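Local coordinates for ankyrin repeat domain protein (Legionella pneumophila subsp. pneumophila, PDB 6MCA) that acts as a Legionella effector with ankyrin repeats and a cysteine protease-like domain, and interacts with the LARP7 component of the host 7SK snRNP complex, at residues F163-D168 with L181-F186; I280-N285 with S348-Q353; R264-C269 with S344-W349; I417-C422 with N466-I471. All coordinates share one frame; numbering follows the deposited sequence.

Contacts 2 and 3 adjoin, centres about 5 Å apart, and fasten helix 348-353 to the turn after strand 276-280 (contact 2) and to strand 266-273 (contact 3); Asn-351 ND2 joins them, 2.8 Å from Ala-267 O. Contact 3 brings Cys-347 near His-266, in keeping with the cysteine protease-like description. Contact 1, at the foot of a two-stranded hairpin, is about 14 Å from contact 3 between centres and reaches it through Phe-186, whose CE2 packs 3.6 Å from Ser-348 CB. Its other segment touches contact 4, where Gln-166 N lies 2.9 Å from Gln-420 OE1 in a probable hydrogen bond. Contact 4 joins C-terminal helices, about 27 Å from contacts 2 and 3 between centres.

Contact 1 (F163-D168 with L181-F186); sequences FELQGD and LDYEGF
Gly-167 takes part in both hydrogen bonds between these segments. Tyr-183 N donates to Gly-167 O at 3.0 Å. In return Gly-167 N donates to Glu-184 OE2 at 2.9 Å, on a nearly straight path (168°) that meets the carboxylate from above its plane. Glycine suits the position because its backbone angles leave no room for a beta carbon beside the carbonyl oxygen of Gln-166. Glutamate has the length, in a chain extended beyond CG, to reach that amide.

These bonds finish the base of an antiparallel beta hairpin, strands 168-172 and 178-182, where Asp-168 and Asp-182 form a non-hydrogen-bonded pair. Asp-168 CA adds a CA-H...O contact to Leu-181 O at 3.3 Å. Both aspartates project on the same face, OD1 to OD1 3.5 Å, a like-charge approach that probably costs some energy. Asp-182 OD1 also accepts from Glu-184 N at 3.1 Å, met from above the carboxylate plane, forming an Asx turn just where strand 178-182 ends.

The apolar part belongs to Leu-165 and Tyr-183. With chi2 fully extended (-180°), Leu-165 carries CD1 over one face of the ring, 3.9 Å from its centroid, in a CH-pi contact; its CB lies 3.6 Å from Tyr-183 CD2. Gln-166 O sits at the ring's edge, near its plane. Ile-413 of helix 404-421 and Val-169 also pack against the tyrosine.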
loop_
_atom_site.group_PDB
_atom_site.type_symbol
_atom_site.label_atom_id
_atom_site.label_comp_id
_atom_site.label_asym_id
_atom_site.label_seq_id
_atom_site.Cartn_x
_atom_site.Cartn_y
_atom_site.Cartn_z
ATOM N N PHE A 163 12.651 -4.570 -0.121
ATOM C CA PHE A 163 14.048 -4.590 -0.531
ATOM C C PHE A 163 14.566 -3.216 -0.935
ATOM O O PHE A 163 15.724 -3.109 -1.355
ATOM C CB PHE A 163 14.244 -5.583 -1.682
ATOM C CG PHE A 163 14.133 -7.022 -1.263
ATOM C CD1 PHE A 163 15.210 -7.673 -0.682
ATOM C CD2 PHE A 163 12.951 -7.722 -1.439
ATOM C CE1 PHE A 163 15.111 -8.997 -0.290
ATOM C CE2 PHE A 163 12.845 -9.046 -1.050
ATOM C CZ PHE A 163 13.927 -9.683 -0.475
ATOM N N GLU A 164 13.739 -2.173 -0.820
ATOM C CA GLU A 164 14.146 -0.792 -1.095
ATOM C C GLU A 164 14.711 -0.642 -2.505
ATOM O O GLU A 164 15.739 0.002 -2.717
ATOM C CB GLU A 164 15.148 -0.295 -0.052
ATOM C CG GLU A 164 14.591 -0.228 1.361
ATOM C CD GLU A 164 15.587 0.334 2.354
ATOM O OE1 GLU A 164 15.542 -0.068 3.537
ATOM O OE2 GLU A 164 16.415 1.178 1.954
ATOM N N LEU A 165 14.031 -1.239 -3.479
ATOM C CA LEU A 165 14.481 -1.176 -4.860
ATOM C C LEU A 165 14.176 0.188 -5.467
ATOM O O LEU A 165 13.173 0.829 -5.142
ATOM C CB LEU A 165 13.818 -2.275 -5.691
ATOM C CG LEU A 165 14.011 -3.707 -5.190
ATOM C CD1 LEU A 165 13.313 -4.697 -6.110
ATOM C CD2 LEU A 165 15.490 -4.033 -5.068
ATOM N N GLN A 166 15.058 0.627 -6.359
ATOM C CA GLN A 166 14.901 1.883 -7.073
ATOM C C GLN A 166 14.570 1.613 -8.535
ATOM O O GLN A 166 14.948 0.580 -9.095
ATOM C CB GLN A 166 16.170 2.737 -6.977
ATOM C CG GLN A 166 16.534 3.159 -5.563
ATOM C CD GLN A 166 17.621 4.217 -5.534
ATOM O OE1 GLN A 166 18.272 4.482 -6.545
ATOM N NE2 GLN A 166 17.823 4.827 -4.372
ATOM N N GLY A 167 13.859 2.551 -9.148
ATOM C CA GLY A 167 13.521 2.443 -10.552
ATOM C C GLY A 167 12.170 1.793 -10.784
ATOM O O GLY A 167 11.310 1.716 -9.901
ATOM N N ASP A 168 11.990 1.317 -12.010
ATOM C CA ASP A 168 10.748 0.702 -12.448
ATOM C C ASP A 168 10.955 -0.780 -12.727
ATOM O O ASP A 168 12.078 -1.292 -12.736
ATOM C CB ASP A 168 10.207 1.398 -13.704
ATOM C CG ASP A 168 9.986 2.883 -13.503
ATOM O OD1 ASP A 168 9.421 3.265 -12.456
ATOM O OD2 ASP A 168 10.375 3.666 -14.394
ATOM N N LEU A 181 5.648 -0.390 -13.500
ATOM C CA LEU A 181 5.336 -0.324 -12.081
ATOM C C LEU A 181 6.504 0.354 -11.387
ATOM O O LEU A 181 7.661 -0.036 -11.586
ATOM C CB LEU A 181 5.097 -1.725 -11.500
ATOM C CG LEU A 181 4.879 -1.881 -9.991
ATOM C CD1 LEU A 181 3.849 -2.962 -9.728
ATOM C CD2 LEU A 181 6.179 -2.210 -9.268
ATOM N N ASP A 182 6.198 1.366 -10.581
ATOM C CA ASP A 182 7.211 2.169 -9.907
ATOM C C ASP A 182 7.523 1.536 -8.554
ATOM O O ASP A 182 6.664 1.494 -7.667
ATOM C CB ASP A 182 6.726 3.608 -9.749
ATOM C CG ASP A 182 7.787 4.525 -9.173
ATOM O OD1 ASP A 182 8.964 4.112 -9.100
ATOM O OD2 ASP A 182 7.441 5.664 -8.793
ATOM N N TYR A 183 8.755 1.040 -8.402
ATOM C CA TYR A 183 9.180 0.471 -7.127
ATOM C C TYR A 183 9.087 1.485 -5.996
ATOM O O TYR A 183 8.827 1.113 -4.847
ATOM C CB TYR A 183 10.619 -0.041 -7.234
ATOM C CG TYR A 183 10.773 -1.419 -7.838
ATOM C CD1 TYR A 183 9.829 -2.412 -7.613
ATOM C CD2 TYR A 183 11.875 -1.728 -8.626
ATOM C CE1 TYR A 183 9.977 -3.674 -8.161
ATOM C CE2 TYR A 183 12.030 -2.984 -9.177
ATOM C CZ TYR A 183 11.080 -3.954 -8.942
ATOM O OH TYR A 183 11.234 -5.205 -9.491
ATOM N N GLU A 184 9.296 2.766 -6.300
ATOM C CA GLU A 184 9.400 3.805 -5.285
ATOM C C GLU A 184 8.093 4.544 -5.036
ATOM O O GLU A 184 8.025 5.345 -4.098
ATOM C CB GLU A 184 10.488 4.810 -5.683
ATOM C CG GLU A 184 11.760 4.155 -6.201
ATOM C CD GLU A 184 12.752 5.157 -6.762
ATOM O OE1 GLU A 184 13.254 5.998 -5.987
ATOM O OE2 GLU A 184 13.030 5.102 -7.979
ATOM N N GLY A 185 7.062 4.302 -5.841
ATOM C CA GLY A 185 5.794 4.984 -5.640
ATOM C C GLY A 185 5.094 4.473 -4.394
ATOM O O GLY A 185 4.940 3.260 -4.203
ATOM N N PHE A 186 4.667 5.396 -3.537
ATOM C CA PHE A 186 3.998 5.055 -2.290
ATOM C C PHE A 186 2.495 5.248 -2.437
ATOM O O PHE A 186 2.042 6.292 -2.919
ATOM C CB PHE A 186 4.527 5.905 -1.132
ATOM C CG PHE A 186 3.837 5.641 0.176
ATOM C CD1 PHE A 186 4.191 4.550 0.952
ATOM C CD2 PHE A 186 2.831 6.480 0.628
ATOM C CE1 PHE A 186 3.556 4.302 2.157
ATOM C CE2 PHE A 186 2.192 6.238 1.830
ATOM C CZ PHE A 186 2.556 5.147 2.596
#

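Contact 2 (I280-N285 with S348-Q353); sequences IDRGEN and SWANVQ
The turn leaving strand 276-280 of the five-stranded antiparallel sheet is fastened to helix 348-353 by Arg-282 and Asn-351. Asn-351 OD1 accepts from Arg-282 N at 2.7 Å, a nearly straight bond (167°) with the donor tilted slightly from the carbonyl plane. Asparagine fits here because its amide can accept and donate at once: its ND2 bonds Ala-267 O on the adjoining strand.

The Arg-282 side chain slides past that of Asn-351 in the opposite direction, its CG 3.2 Å from Asn-351 OD1. A bend at chi3 (70°) turns the guanidinium across Ala-350, whose CB covers one face, 3.6 Å from Arg-282 NH2. The small alanine lets the flat group come this close. NH2 donates to Ala-350 O at 3.1 Å, approaching from above the carbonyl plane, and also bonds Tyr-380 OH; with NE held by Ser-340 O, these bonds fix the group's rotation. NH1 bonds a glycerol, probably from the crystallisation liquor.

Ile-280 CG2 packs on Asn-351 O at 3.8 Å. In the next residue, Asp-281 OD1 accepts from Gly-283 N at 3.2 Å: a strand-exit turn, shaped by an Asx turn, docked on a helix that packs against the sheet.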
loop_
_atom_site.group_PDB
_atom_site.type_symbol
_atom_site.label_atom_id
_atom_site.label_comp_id
_atom_site.label_asym_id
_atom_site.label_seq_id
_atom_site.Cartn_x
_atom_site.Cartn_y
_atom_site.Cartn_z
ATOM N N ILE A 280 5.497 9.137 14.675
ATOM C CA ILE A 280 6.483 8.360 13.940
ATOM C C ILE A 280 6.769 9.110 12.648
ATOM O O ILE A 280 5.881 9.256 11.792
ATOM C CB ILE A 280 5.993 6.937 13.644
ATOM C CG1 ILE A 280 5.517 6.252 14.926
ATOM C CG2 ILE A 280 7.085 6.133 12.955
ATOM C CD1 ILE A 280 4.642 5.045 14.679
ATOM N N ASP A 281 8.006 9.593 12.512
ATOM C CA ASP A 281 8.469 10.249 11.292
ATOM C C ASP A 281 9.970 9.982 11.200
ATOM O O ASP A 281 10.764 10.652 11.867
ATOM C CB ASP A 281 8.163 11.741 11.310
ATOM C CG ASP A 281 8.514 12.426 10.000
ATOM O OD1 ASP A 281 8.947 11.732 9.054
ATOM O OD2 ASP A 281 8.357 13.663 9.916
ATOM N N ARG A 282 10.343 9.001 10.383
ATOM C CA ARG A 282 11.731 8.585 10.242
ATOM C C ARG A 282 12.491 9.398 9.201
ATOM O O ARG A 282 13.640 9.066 8.892
ATOM C CB ARG A 282 11.794 7.097 9.889
ATOM C CG ARG A 282 11.012 6.211 10.844
ATOM C CD ARG A 282 10.833 4.807 10.288
ATOM N NE ARG A 282 12.086 4.058 10.272
ATOM C CZ ARG A 282 12.164 2.740 10.115
ATOM N NH1 ARG A 282 13.346 2.140 10.115
ATOM N NH2 ARG A 282 11.060 2.022 9.964
ATOM N N GLY A 283 11.882 10.450 8.660
ATOM C CA GLY A 283 12.523 11.254 7.640
ATOM C C GLY A 283 13.370 12.385 8.188
ATOM O O GLY A 283 14.055 12.223 9.203
ATOM N N GLU A 284 13.317 13.540 7.518
ATOM C CA GLU A 284 14.160 14.674 7.891
ATOM C C GLU A 284 13.919 15.102 9.335
ATOM O O GLU A 284 14.871 15.397 10.069
ATOM C CB GLU A 284 13.905 15.839 6.933
ATOM C CG GLU A 284 14.197 17.215 7.510
ATOM C CD GLU A 284 15.549 17.752 7.087
ATOM O OE1 GLU A 284 16.141 17.198 6.136
ATOM O OE2 GLU A 284 16.019 18.731 7.702
ATOM N N ASN A 285 12.653 15.126 9.762
ATOM C CA ASN A 285 12.320 15.589 11.107
ATOM C C ASN A 285 13.043 14.786 12.183
ATOM O O ASN A 285 13.327 15.315 13.264
ATOM C CB ASN A 285 10.806 15.521 11.317
ATOM C CG ASN A 285 10.371 16.128 12.637
ATOM O OD1 ASN A 285 10.477 17.337 12.843
ATOM N ND2 ASN A 285 9.869 15.290 13.538
ATOM N N SER A 348 7.732 7.242 3.796
ATOM C CA SER A 348 6.347 6.918 4.130
ATOM C C SER A 348 6.186 5.434 4.442
ATOM O O SER A 348 5.552 5.060 5.439
ATOM C CB SER A 348 5.428 7.332 2.981
ATOM O OG SER A 348 5.614 8.694 2.641
ATOM N N TRP A 349 6.755 4.573 3.595
ATOM C CA TRP A 349 6.669 3.135 3.828
ATOM C C TRP A 349 7.274 2.761 5.174
ATOM O O TRP A 349 6.659 2.032 5.960
ATOM C CB TRP A 349 7.363 2.375 2.697
ATOM C CG TRP A 349 7.484 0.905 2.963
ATOM C CD1 TRP A 349 8.545 0.258 3.530
ATOM C CD2 TRP A 349 6.505 -0.103 2.679
ATOM N NE1 TRP A 349 8.287 -1.090 3.614
ATOM C CE2 TRP A 349 7.041 -1.336 3.098
ATOM C CE3 TRP A 349 5.229 -0.081 2.108
ATOM C CZ2 TRP A 349 6.347 -2.536 2.965
ATOM C CZ3 TRP A 349 4.539 -1.274 1.978
ATOM C CH2 TRP A 349 5.100 -2.485 2.404
ATOM N N ALA A 350 8.482 3.256 5.456
ATOM C CA ALA A 350 9.132 2.952 6.726
ATOM C C ALA A 350 8.331 3.498 7.901
ATOM O O ALA A 350 8.255 2.864 8.961
ATOM C CB ALA A 350 10.553 3.512 6.736
ATOM N N ASN A 351 7.722 4.675 7.729
ATOM C CA ASN A 351 6.895 5.241 8.789
ATOM C C ASN A 351 5.704 4.343 9.094
ATOM O O ASN A 351 5.350 4.144 10.263
ATOM C CB ASN A 351 6.424 6.644 8.403
ATOM C CG ASN A 351 7.525 7.681 8.517
ATOM O OD1 ASN A 351 8.563 7.436 9.129
ATOM N ND2 ASN A 351 7.299 8.849 7.926
ATOM N N VAL A 352 5.073 3.787 8.057
ATOM C CA VAL A 352 3.950 2.884 8.289
ATOM C C VAL A 352 4.430 1.581 8.921
ATOM O O VAL A 352 3.775 1.034 9.817
ATOM C CB VAL A 352 3.176 2.633 6.982
ATOM C CG1 VAL A 352 2.013 1.686 7.234
ATOM C CG2 VAL A 352 2.676 3.946 6.404
ATOM N N GLN A 353 5.580 1.066 8.473
ATOM C CA GLN A 353 6.110 -0.167 9.055
ATOM C C GLN A 353 6.396 -0.000 10.541
ATOM O O GLN A 353 6.116 -0.902 11.341
ATOM C CB GLN A 353 7.384 -0.611 8.330
ATOM C CG GLN A 353 7.259 -0.802 6.829
ATOM C CD GLN A 353 6.004 -1.547 6.430
ATOM O OE1 GLN A 353 5.818 -2.711 6.784
ATOM N NE2 GLN A 353 5.135 -0.877 5.683
#

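Contact 3 (R264-C269 with S344-W349); sequences RGHALC and SGNCSW
Ala-267 N donates to Ser-348 OG at 2.8 Å, a nearly straight bond (167°) that ties the start of strand 266-273 to the first turn of helix 348-353. Beside it the two CB atoms, of Ala-267 and Ser-348, meet at 3.6 Å, close packing that the small alanine allows. Cys-347 SG, with chi1 at 62°, sits between the backbone N and the carbonyl carbon, oblique to the His-266 ring. Its nearest ring atom is the carbon CD2, at 4.2 Å, and no sulfur-nitrogen hydrogen bond is seen. A cysteine at a helix N terminus near a histidine on a sheet strand nonetheless resembles in layout the cysteine-histidine pair of papain-like proteases, consistent with a cysteine protease-like domain.

Serine suits the helix start because its hydroxyl accepts from the strand and donates onward, to Asn-346 OD1. That oxygen, 2.8 Å from Ser-348 OG, also accepts from Ser-348 N. Both donors reach it from the same face of the amide plane, which fixes the amide of Asn-346 as a cap on the turn leading into helix 348-353.

A weak hydrogen bond from His-266 ND1 to Gly-265 O, and Arg-264 O over a ring face, help to position the imidazole. Gly-265 adopts a positive phi that glycine accommodates easily. A water donates to Gly-265 O (2.9 Å) and to Ser-348 OG, and accepts from Asn-346 ND2. Phe-186 packs against Ala-267, Asn-346 and Ser-348.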
loop_
_atom_site.group_PDB
_atom_site.type_symbol
_atom_site.label_atom_id
_atom_site.label_comp_id
_atom_site.label_asym_id
_atom_site.label_seq_id
_atom_site.Cartn_x
_atom_site.Cartn_y
_atom_site.Cartn_z
ATOM N N ARG A 264 4.089 17.472 3.544
ATOM C CA ARG A 264 5.305 17.705 2.765
ATOM C C ARG A 264 5.608 16.530 1.836
ATOM O O ARG A 264 6.760 16.116 1.684
ATOM C CB ARG A 264 6.491 17.983 3.687
ATOM C CG ARG A 264 6.480 19.353 4.329
ATOM C CD ARG A 264 7.697 19.476 5.222
ATOM N NE ARG A 264 8.835 20.044 4.512
ATOM C CZ ARG A 264 10.043 20.182 5.049
ATOM N NH1 ARG A 264 10.275 19.748 6.284
ATOM N NH2 ARG A 264 11.032 20.709 4.340
ATOM N N GLY A 265 4.565 15.977 1.222
ATOM C CA GLY A 265 4.738 14.863 0.313
ATOM C C GLY A 265 5.089 13.542 0.959
ATOM O O GLY A 265 5.435 12.596 0.245
ATOM N N HIS A 266 5.009 13.441 2.285
ATOM C CA HIS A 266 5.355 12.216 2.988
ATOM C C HIS A 266 4.234 11.826 3.937
ATOM O O HIS A 266 3.458 12.669 4.393
ATOM C CB HIS A 266 6.664 12.368 3.774
ATOM C CG HIS A 266 7.864 12.604 2.910
ATOM N ND1 HIS A 266 7.933 12.178 1.602
ATOM C CD2 HIS A 266 9.039 13.225 3.168
ATOM C CE1 HIS A 266 9.101 12.525 1.090
ATOM N NE2 HIS A 266 9.790 13.161 2.019
ATOM N N ALA A 267 4.154 10.535 4.236
ATOM C CA ALA A 267 3.196 10.019 5.202
ATOM C C ALA A 267 3.907 9.807 6.531
ATOM O O ALA A 267 4.835 8.996 6.621
ATOM C CB ALA A 267 2.566 8.716 4.712
ATOM N N LEU A 268 3.488 10.547 7.551
ATOM C CA LEU A 268 3.930 10.293 8.912
ATOM C C LEU A 268 2.781 9.654 9.678
ATOM O O LEU A 268 1.616 9.764 9.290
ATOM C CB LEU A 268 4.410 11.576 9.602
ATOM C CG LEU A 268 3.440 12.727 9.867
ATOM C CD1 LEU A 268 3.958 13.571 11.018
ATOM C CD2 LEU A 268 3.261 13.583 8.628
ATOM N N CYS A 269 3.107 8.940 10.749
ATOM C CA CYS A 269 2.107 8.113 11.407
ATOM C C CYS A 269 1.933 8.521 12.861
ATOM O O CYS A 269 2.895 8.901 13.531
ATOM C CB CYS A 269 2.475 6.632 11.310
ATOM S SG CYS A 269 2.302 5.962 9.639
ATOM N N SER A 344 17.258 9.209 3.165
ATOM C CA SER A 344 17.237 9.088 1.715
ATOM C C SER A 344 15.905 8.518 1.244
ATOM O O SER A 344 15.304 7.668 1.907
ATOM C CB SER A 344 18.385 8.197 1.240
ATOM O OG SER A 344 19.640 8.809 1.484
ATOM N N GLY A 345 15.443 8.999 0.092
ATOM C CA GLY A 345 14.228 8.478 -0.499
ATOM C C GLY A 345 12.968 8.934 0.224
ATOM O O GLY A 345 12.935 9.957 0.915
ATOM N N ASN A 346 11.914 8.143 0.046
ATOM C CA ASN A 346 10.613 8.407 0.647
ATOM C C ASN A 346 10.456 7.531 1.884
ATOM O O ASN A 346 10.566 6.303 1.799
ATOM C CB ASN A 346 9.489 8.140 -0.355
ATOM C CG ASN A 346 8.166 8.742 0.073
ATOM O OD1 ASN A 346 7.984 9.115 1.233
ATOM N ND2 ASN A 346 7.231 8.839 -0.864
ATOM N N CYS A 347 10.197 8.163 3.026
ATOM C CA CYS A 347 10.125 7.473 4.307
ATOM C C CYS A 347 8.717 7.020 4.671
ATOM O O CYS A 347 8.527 6.468 5.761
ATOM C CB CYS A 347 10.663 8.380 5.417
ATOM S SG CYS A 347 9.714 9.906 5.628
ATOM N N SER A 348 7.732 7.242 3.796
ATOM C CA SER A 348 6.347 6.918 4.130
ATOM C C SER A 348 6.186 5.434 4.442
ATOM O O SER A 348 5.552 5.060 5.439
ATOM C CB SER A 348 5.428 7.332 2.981
ATOM O OG SER A 348 5.614 8.694 2.641
ATOM N N TRP A 349 6.755 4.573 3.595
ATOM C CA TRP A 349 6.669 3.135 3.828
ATOM C C TRP A 349 7.274 2.761 5.174
ATOM O O TRP A 349 6.659 2.032 5.960
ATOM C CB TRP A 349 7.363 2.375 2.697
ATOM C CG TRP A 349 7.484 0.905 2.963
ATOM C CD1 TRP A 349 8.545 0.258 3.530
ATOM C CD2 TRP A 349 6.505 -0.103 2.679
ATOM N NE1 TRP A 349 8.287 -1.090 3.614
ATOM C CE2 TRP A 349 7.041 -1.336 3.098
ATOM C CE3 TRP A 349 5.229 -0.081 2.108
ATOM C CZ2 TRP A 349 6.347 -2.536 2.965
ATOM C CZ3 TRP A 349 4.539 -1.274 1.978
ATOM C CH2 TRP A 349 5.100 -2.485 2.404
HETATM O O HOH W 1 4.865 9.810 -0.260
#

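Contact 4 (I417-C422 with N466-I471); sequences ILFQAC and NNLLKI
Asn-467 extends from its helix with CG anti to the backbone N (chi1 173°), and chi2 near 85° turns the amide to bring ND2 within 2.7 Å of Cys-422 O. The hydrogen bond is bent; it lies in the carbonyl plane, though the acceptor is tilted out of the asparagine's own amide plane. Its OD1 accepts from His-424 N, so one side chain grips the chain twice near the C-terminal end of helix 404-421. Asparagine suits this role, since donor and acceptor sit on the same short amide. A water donates to Phe-419 O at 2.9 Å and also lies beside ND2, at a doubtfully short distance.

The rest of the contact is apolar: branched leucine and isoleucine offer several methyls to fill the angle between the helices. Leu-468 sends CD2 to the edge of the Phe-419 ring, 4.1 Å from CD1, the two side chains crossing at about a right angle. Its CD1 meets Leu-418 CD2 at 4.2 Å. The side chains of Leu-418 and Ile-471 slide past each other in opposite directions, CD1 to CG2 4.1 Å, and Ile-471 CD1 rests 3.8 Å from Cys-422 CB.

Leu-453 packs on Leu-468, and Ala-433 touches both Leu-418 and Ile-471. The axes of segments 417-421 and 466-471 approach to 9.6 Å, their directions 122° apart: obliquely crossed helices sharing an apolar core in an all-helical C-terminal region, a side-chain amide tying down the end of one.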
loop_
_atom_site.group_PDB
_atom_site.type_symbol
_atom_site.label_atom_id
_atom_site.label_comp_id
_atom_site.label_asym_id
_atom_site.label_seq_id
_atom_site.Cartn_x
_atom_site.Cartn_y
_atom_site.Cartn_z
ATOM N N ILE A 417 16.347 -7.531 -7.294
ATOM C CA ILE A 417 16.671 -7.896 -5.912
ATOM C C ILE A 417 18.155 -8.215 -5.787
ATOM O O ILE A 417 18.865 -7.652 -4.944
ATOM C CB ILE A 417 15.811 -9.085 -5.447
ATOM C CG1 ILE A 417 14.325 -8.730 -5.464
ATOM C CG2 ILE A 417 16.242 -9.540 -4.057
ATOM C CD1 ILE A 417 13.435 -9.855 -4.976
ATOM N N LEU A 418 18.643 -9.115 -6.644
ATOM C CA LEU A 418 20.025 -9.580 -6.555
ATOM C C LEU A 418 21.013 -8.429 -6.703
ATOM O O LEU A 418 21.971 -8.315 -5.929
ATOM C CB LEU A 418 20.279 -10.647 -7.621
ATOM C CG LEU A 418 21.726 -11.098 -7.837
ATOM C CD1 LEU A 418 22.289 -11.742 -6.580
ATOM C CD2 LEU A 418 21.815 -12.048 -9.022
ATOM N N PHE A 419 20.794 -7.558 -7.690
ATOM C CA PHE A 419 21.771 -6.512 -7.966
ATOM C C PHE A 419 21.727 -5.407 -6.919
ATOM O O PHE A 419 22.778 -4.931 -6.472
ATOM C CB PHE A 419 21.544 -5.933 -9.362
ATOM C CG PHE A 419 22.623 -4.987 -9.809
ATOM C CD1 PHE A 419 23.867 -5.463 -10.194
ATOM C CD2 PHE A 419 22.394 -3.621 -9.846
ATOM C CE1 PHE A 419 24.861 -4.595 -10.605
ATOM C CE2 PHE A 419 23.384 -2.747 -10.257
ATOM C CZ PHE A 419 24.620 -3.236 -10.637
ATOM N N GLN A 420 20.530 -4.986 -6.504
ATOM C CA GLN A 420 20.425 -3.807 -5.655
ATOM C C GLN A 420 20.510 -4.111 -4.165
ATOM O O GLN A 420 21.045 -3.291 -3.411
ATOM C CB GLN A 420 19.112 -3.070 -5.936
ATOM C CG GLN A 420 18.929 -2.635 -7.383
ATOM C CD GLN A 420 17.796 -1.641 -7.552
ATOM O OE1 GLN A 420 17.584 -0.773 -6.704
ATOM N NE2 GLN A 420 17.057 -1.767 -8.648
ATOM N N ALA A 421 20.005 -5.260 -3.711
ATOM C CA ALA A 421 19.763 -5.468 -2.289
ATOM C C ALA A 421 20.654 -6.518 -1.641
ATOM O O ALA A 421 20.558 -6.716 -0.425
ATOM C CB ALA A 421 18.293 -5.842 -2.064
ATOM N N CYS A 422 21.517 -7.192 -2.396
ATOM C CA CYS A 422 22.329 -8.282 -1.864
ATOM C C CYS A 422 23.788 -7.849 -1.781
ATOM O O CYS A 422 24.404 -7.527 -2.802
ATOM C CB CYS A 422 22.189 -9.538 -2.725
ATOM S SG CYS A 422 20.562 -10.324 -2.633
ATOM N N ASN A 466 30.951 -4.706 -8.980
ATOM C CA ASN A 466 31.977 -5.435 -8.243
ATOM C C ASN A 466 31.348 -6.373 -7.218
ATOM O O ASN A 466 31.761 -7.533 -7.078
ATOM C CB ASN A 466 32.925 -4.446 -7.561
ATOM C CG ASN A 466 34.266 -5.059 -7.222
ATOM O OD1 ASN A 466 34.666 -5.099 -6.059
ATOM N ND2 ASN A 466 34.976 -5.533 -8.239
ATOM N N ASN A 467 30.341 -5.882 -6.489
ATOM C CA ASN A 467 29.644 -6.729 -5.525
ATOM C C ASN A 467 28.965 -7.906 -6.216
ATOM O O ASN A 467 28.941 -9.021 -5.681
ATOM C CB ASN A 467 28.626 -5.902 -4.740
ATOM C CG ASN A 467 27.751 -6.754 -3.841
ATOM O OD1 ASN A 467 28.122 -7.068 -2.709
ATOM N ND2 ASN A 467 26.578 -7.127 -4.340
ATOM N N LEU A 468 28.417 -7.679 -7.412
ATOM C CA LEU A 468 27.776 -8.756 -8.161
ATOM C C LEU A 468 28.790 -9.801 -8.604
ATOM O O LEU A 468 28.517 -11.005 -8.538
ATOM C CB LEU A 468 27.034 -8.182 -9.369
ATOM C CG LEU A 468 26.570 -9.184 -10.429
ATOM C CD1 LEU A 468 25.444 -10.056 -9.895
ATOM C CD2 LEU A 468 26.145 -8.466 -11.700
ATOM N N LEU A 469 29.961 -9.363 -9.074
ATOM C CA LEU A 469 31.016 -10.308 -9.428
ATOM C C LEU A 469 31.435 -11.135 -8.217
ATOM O O LEU A 469 31.597 -12.361 -8.306
ATOM C CB LEU A 469 32.215 -9.561 -10.014
ATOM C CG LEU A 469 32.024 -8.957 -11.405
ATOM C CD1 LEU A 469 33.196 -8.057 -11.762
ATOM C CD2 LEU A 469 31.861 -10.059 -12.437
ATOM N N LYS A 470 31.614 -10.473 -7.071
ATOM C CA LYS A 470 31.952 -11.191 -5.847
ATOM C C LYS A 470 30.885 -12.224 -5.506
ATOM O O LYS A 470 31.200 -13.385 -5.220
ATOM C CB LYS A 470 32.141 -10.207 -4.692
ATOM C CG LYS A 470 33.327 -9.270 -4.860
ATOM C CD LYS A 470 33.993 -8.979 -3.524
ATOM C CE LYS A 470 34.147 -7.485 -3.296
ATOM N NZ LYS A 470 34.957 -6.840 -4.366
ATOM N N ILE A 471 29.611 -11.820 -5.546
ATOM C CA ILE A 471 28.514 -12.733 -5.233
ATOM C C ILE A 471 28.535 -13.934 -6.169
ATOM O O ILE A 471 28.394 -15.085 -5.738
ATOM C CB ILE A 471 27.165 -11.993 -5.303
ATOM C CG1 ILE A 471 26.984 -11.087 -4.085
ATOM C CG2 ILE A 471 26.011 -12.982 -5.408
ATOM C CD1 ILE A 471 25.659 -10.357 -4.065
HETATM O O HOH W 2 25.444 -6.081 -6.278
#